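Rd1NTF2_05_I64F_A80G_T94P_D101K_L106W (Synthetic construct, PDB 6W3F) is a de novo designed NTF2-like protein, probably made to test the design of varied pocket structures. Local coordinates at residues T6-R19 with I63-L77. Sequence-based numbering, arbitrary orientation.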
# COMPACT_ATOMS: atom_id res chain seq x y z
N THR A 6 -14.78 -2.55 1.90
CA THR A 6 -13.77 -2.33 0.87
C THR A 6 -12.41 -2.04 1.50
O THR A 6 -11.41 -2.71 1.21
CB THR A 6 -14.18 -1.17 -0.06
OG1 THR A 6 -15.42 -1.46 -0.68
CG2 THR A 6 -13.11 -0.94 -1.13
N ALA A 7 -12.36 -1.06 2.40
CA ALA A 7 -11.08 -0.62 2.93
C ALA A 7 -10.36 -1.74 3.67
O ALA A 7 -9.20 -2.04 3.39
CB ALA A 7 -11.28 0.60 3.82
N ARG A 8 -11.04 -2.38 4.63
CA ARG A 8 -10.40 -3.47 5.37
C ARG A 8 -9.85 -4.53 4.43
O ARG A 8 -8.73 -5.04 4.62
CB ARG A 8 -11.42 -4.09 6.34
CG ARG A 8 -10.84 -5.21 7.20
CD ARG A 8 -11.90 -6.24 7.54
NE ARG A 8 -12.34 -6.96 6.35
CZ ARG A 8 -11.73 -8.03 5.87
NH1 ARG A 8 -10.65 -8.52 6.47
NH2 ARG A 8 -12.20 -8.62 4.78
N LYS A 9 -10.62 -4.91 3.42
CA LYS A 9 -10.19 -5.94 2.48
C LYS A 9 -8.96 -5.51 1.70
O LYS A 9 -8.00 -6.29 1.54
CB LYS A 9 -11.35 -6.28 1.54
CG LYS A 9 -11.10 -7.54 0.68
N ILE A 10 -8.95 -4.28 1.18
CA ILE A 10 -7.79 -3.81 0.43
C ILE A 10 -6.54 -3.84 1.31
O ILE A 10 -5.47 -4.28 0.88
CB ILE A 10 -8.05 -2.40 -0.13
CG1 ILE A 10 -9.07 -2.50 -1.28
CG2 ILE A 10 -6.74 -1.77 -0.58
CD1 ILE A 10 -9.49 -1.15 -1.84
N ILE A 11 -6.66 -3.37 2.57
CA ILE A 11 -5.50 -3.32 3.46
C ILE A 11 -4.95 -4.72 3.69
O ILE A 11 -3.74 -4.94 3.64
CB ILE A 11 -5.88 -2.63 4.80
CG1 ILE A 11 -6.24 -1.16 4.52
CG2 ILE A 11 -4.75 -2.70 5.82
CD1 ILE A 11 -6.86 -0.45 5.65
N LYS A 12 -5.82 -5.69 3.98
CA LYS A 12 -5.35 -7.03 4.29
C LYS A 12 -4.72 -7.70 3.07
O LYS A 12 -3.66 -8.36 3.16
CB LYS A 12 -6.49 -7.89 4.84
CG LYS A 12 -6.04 -9.31 5.23
CD LYS A 12 -7.12 -10.07 5.99
CE LYS A 12 -6.55 -11.34 6.64
NZ LYS A 12 -5.82 -12.19 5.65
N THR A 13 -5.38 -7.60 1.92
CA THR A 13 -4.80 -8.16 0.69
C THR A 13 -3.42 -7.57 0.48
O THR A 13 -2.44 -8.30 0.32
CB THR A 13 -5.71 -7.87 -0.50
OG1 THR A 13 -7.00 -8.46 -0.28
CG2 THR A 13 -5.12 -8.43 -1.81
N LEU A 14 -3.32 -6.24 0.55
CA LEU A 14 -2.04 -5.59 0.30
C LEU A 14 -1.00 -6.04 1.32
O LEU A 14 0.13 -6.38 0.95
CB LEU A 14 -2.19 -4.07 0.33
CG LEU A 14 -1.86 -3.35 -0.97
CD1 LEU A 14 -1.80 -1.83 -0.80
CD2 LEU A 14 -0.55 -3.88 -1.57
N LEU A 15 -1.37 -6.07 2.61
CA LEU A 15 -0.41 -6.46 3.64
C LEU A 15 0.05 -7.89 3.46
O LEU A 15 1.24 -8.20 3.63
CB LEU A 15 -1.03 -6.30 5.03
CG LEU A 15 -1.17 -4.90 5.64
CD1 LEU A 15 -1.90 -4.98 6.98
CD2 LEU A 15 0.20 -4.25 5.78
N ASP A 16 -0.87 -8.79 3.15
CA ASP A 16 -0.50 -10.18 2.93
C ASP A 16 0.39 -10.34 1.69
O ASP A 16 1.33 -11.13 1.70
CB ASP A 16 -1.76 -11.04 2.82
CG ASP A 16 -2.49 -11.17 4.16
OD1 ASP A 16 -1.93 -10.70 5.17
OD2 ASP A 16 -3.61 -11.73 4.20
N ILE A 17 0.13 -9.59 0.62
CA ILE A 17 1.03 -9.63 -0.53
C ILE A 17 2.43 -9.18 -0.12
O ILE A 17 3.43 -9.86 -0.38
CB ILE A 17 0.46 -8.78 -1.69
CG1 ILE A 17 -0.79 -9.46 -2.26
CG2 ILE A 17 1.53 -8.56 -2.75
CD1 ILE A 17 -1.54 -8.62 -3.27
N MET A 18 2.52 -8.05 0.59
CA MET A 18 3.83 -7.54 0.95
C MET A 18 4.55 -8.47 1.92
O MET A 18 5.75 -8.72 1.77
CB MET A 18 3.70 -6.14 1.55
CG MET A 18 3.40 -5.10 0.50
SD MET A 18 3.01 -3.51 1.20
CE MET A 18 2.84 -2.55 -0.29
N ARG A 19 3.83 -9.00 2.92
CA ARG A 19 4.43 -9.96 3.84
C ARG A 19 4.97 -11.17 3.08
O ARG A 19 6.07 -11.66 3.38
CB ARG A 19 3.41 -10.39 4.88
CG ARG A 19 3.11 -9.31 5.91
CD ARG A 19 1.91 -9.67 6.79
NE ARG A 19 1.57 -8.60 7.74
CZ ARG A 19 0.39 -8.48 8.34
NH1 ARG A 19 -0.58 -9.36 8.10
NH2 ARG A 19 0.16 -7.49 9.19
N ILE A 63 4.67 -5.82 10.00
CA ILE A 63 4.15 -4.63 9.35
C ILE A 63 2.64 -4.64 9.52
O ILE A 63 1.99 -5.67 9.32
CB ILE A 63 4.59 -4.58 7.88
CG1 ILE A 63 4.15 -3.27 7.22
CG2 ILE A 63 4.07 -5.80 7.14
CD1 ILE A 63 4.78 -3.07 5.84
N SER A 64 2.08 -3.52 9.94
CA SER A 64 0.64 -3.36 10.02
C SER A 64 0.28 -1.93 9.65
O SER A 64 1.16 -1.07 9.55
CB SER A 64 0.11 -3.69 11.43
OG SER A 64 0.82 -2.96 12.41
N PHE A 65 -1.02 -1.70 9.43
CA PHE A 65 -1.53 -0.39 9.06
C PHE A 65 -2.83 -0.14 9.79
O PHE A 65 -3.74 -0.98 9.75
CB PHE A 65 -1.74 -0.29 7.55
CG PHE A 65 -2.38 1.00 7.10
CD1 PHE A 65 -1.63 2.15 6.97
CD2 PHE A 65 -3.72 1.05 6.76
CE1 PHE A 65 -2.21 3.33 6.52
CE2 PHE A 65 -4.30 2.23 6.29
CZ PHE A 65 -3.54 3.36 6.18
N THR A 66 -2.90 0.99 10.49
CA THR A 66 -4.08 1.41 11.23
C THR A 66 -4.72 2.58 10.50
O THR A 66 -4.13 3.67 10.43
CB THR A 66 -3.73 1.80 12.65
OG1 THR A 66 -3.17 0.66 13.31
CG2 THR A 66 -4.96 2.30 13.38
N LEU A 67 -5.91 2.35 9.96
CA LEU A 67 -6.62 3.38 9.21
C LEU A 67 -7.04 4.53 10.12
O LEU A 67 -7.68 4.31 11.15
CB LEU A 67 -7.84 2.77 8.54
CG LEU A 67 -8.73 3.60 7.64
CD1 LEU A 67 -7.93 4.03 6.43
CD2 LEU A 67 -9.95 2.79 7.22
N LYS A 68 -6.69 5.76 9.72
CA LYS A 68 -7.14 6.97 10.39
C LYS A 68 -8.21 7.72 9.59
O LYS A 68 -9.16 8.24 10.17
CB LYS A 68 -5.97 7.92 10.66
CG LYS A 68 -6.34 9.22 11.36
N SER A 69 -8.08 7.79 8.26
CA SER A 69 -9.09 8.47 7.47
C SER A 69 -9.27 7.76 6.14
O SER A 69 -8.34 7.13 5.61
CB SER A 69 -8.72 9.94 7.25
OG SER A 69 -7.62 10.00 6.35
N LEU A 70 -10.49 7.87 5.61
CA LEU A 70 -10.90 7.18 4.39
C LEU A 70 -11.90 8.07 3.66
O LEU A 70 -12.82 8.61 4.28
CB LEU A 70 -11.57 5.85 4.72
CG LEU A 70 -12.33 5.16 3.59
CD1 LEU A 70 -11.34 4.61 2.55
CD2 LEU A 70 -13.20 4.03 4.17
N HIS A 71 -11.74 8.18 2.35
CA HIS A 71 -12.72 8.81 1.47
C HIS A 71 -12.85 7.86 0.29
O HIS A 71 -11.85 7.53 -0.34
CB HIS A 71 -12.26 10.21 1.05
CG HIS A 71 -13.10 10.83 -0.03
ND1 HIS A 71 -12.57 11.26 -1.24
CD2 HIS A 71 -14.42 11.10 -0.09
CE1 HIS A 71 -13.53 11.78 -1.98
NE2 HIS A 71 -14.67 11.68 -1.32
N ASN A 72 -14.06 7.32 0.07
CA ASN A 72 -14.31 6.32 -0.98
C ASN A 72 -15.58 6.71 -1.71
O ASN A 72 -16.67 6.72 -1.12
CB ASN A 72 -14.44 4.90 -0.41
CG ASN A 72 -14.73 3.85 -1.48
OD1 ASN A 72 -14.41 4.03 -2.64
ND2 ASN A 72 -15.33 2.73 -1.07
N HIS A 73 -15.47 6.97 -3.01
CA HIS A 73 -16.63 7.36 -3.79
C HIS A 73 -16.32 7.21 -5.27
O HIS A 73 -15.21 7.50 -5.71
CB HIS A 73 -17.03 8.80 -3.53
CG HIS A 73 -18.16 9.28 -4.38
ND1 HIS A 73 -19.42 8.72 -4.32
CD2 HIS A 73 -18.23 10.28 -5.29
CE1 HIS A 73 -20.22 9.37 -5.16
NE2 HIS A 73 -19.52 10.33 -5.75
N ASN A 74 -17.33 6.83 -6.03
CA ASN A 74 -17.21 6.75 -7.50
C ASN A 74 -15.92 6.07 -7.95
O ASN A 74 -15.24 6.52 -8.88
CB ASN A 74 -17.32 8.16 -8.10
CG ASN A 74 -17.50 8.14 -9.61
OD1 ASN A 74 -18.57 7.81 -10.11
ND2 ASN A 74 -16.45 8.52 -10.33
N GLY A 75 -15.59 4.95 -7.31
CA GLY A 75 -14.42 4.18 -7.69
C GLY A 75 -13.08 4.84 -7.43
O GLY A 75 -12.09 4.47 -8.05
N ARG A 76 -13.04 5.81 -6.50
CA ARG A 76 -11.82 6.51 -6.11
C ARG A 76 -11.72 6.38 -4.61
O ARG A 76 -12.66 6.77 -3.89
CB ARG A 76 -11.87 7.99 -6.50
CG ARG A 76 -10.70 8.83 -6.00
CD ARG A 76 -10.84 10.30 -6.41
N LEU A 77 -10.62 5.83 -4.11
CA LEU A 77 -10.49 5.60 -2.68
C LEU A 77 -9.20 6.21 -2.18
O LEU A 77 -8.12 5.91 -2.68
CB LEU A 77 -10.56 4.10 -2.38
CG LEU A 77 -10.64 3.72 -0.90
CD1 LEU A 77 -11.23 2.34 -0.81
CD2 LEU A 77 -9.28 3.76 -0.29
O HOH W 1 -16.62 0.46 -2.41
O HOH W 2 4.04 -8.41 9.14
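Helix 6-19 runs nearly antiparallel to strand 63-73, their axes at 163° and 9.3 Å apart at closest approach, with Ala7 opposite Leu70 and Leu15 opposite Ser64. Near the middle, Ile11 meets Phe65 at about a right angle: its CD1 comes in at the ring edge, in plane, 3.7 Å from Phe65 CD2. Ala7 CB lies 3.9 Å from Leu70 CD2. Beyond the type I' turn His73-Arg76, Leu77 CD1 passes Thr6 CG2 at 3.8 Å and meets Ile10 CD1 tip to tip. One water bridges Thr6 OG1, also bonded to Glu3, and Asn72 ND2. At the far end polar and apolar contacts combine. Arg19, its chain extended from CG to NE, brings NH2 to Ile63 O at 2.6 Å, nearly straight (166°) and in the guanidinium plane; NE adds a weak bond to the same oxygen. Ile63 CG2 packs on Arg19 CG at 3.8 Å, Leu15 CB covers one guanidinium face, and Asp16, paired with Lys12, forms a salt bridge with NH1. The strand, outermost in the NTF2-like sheet, is hydrogen-bonded along its length to strand 76-87, with a classic beta bulge where Lys68 and Ser69 both face Gln80; Phe100 of strand 90-103 and Trp107 of strand 106-114 also touch Ile10.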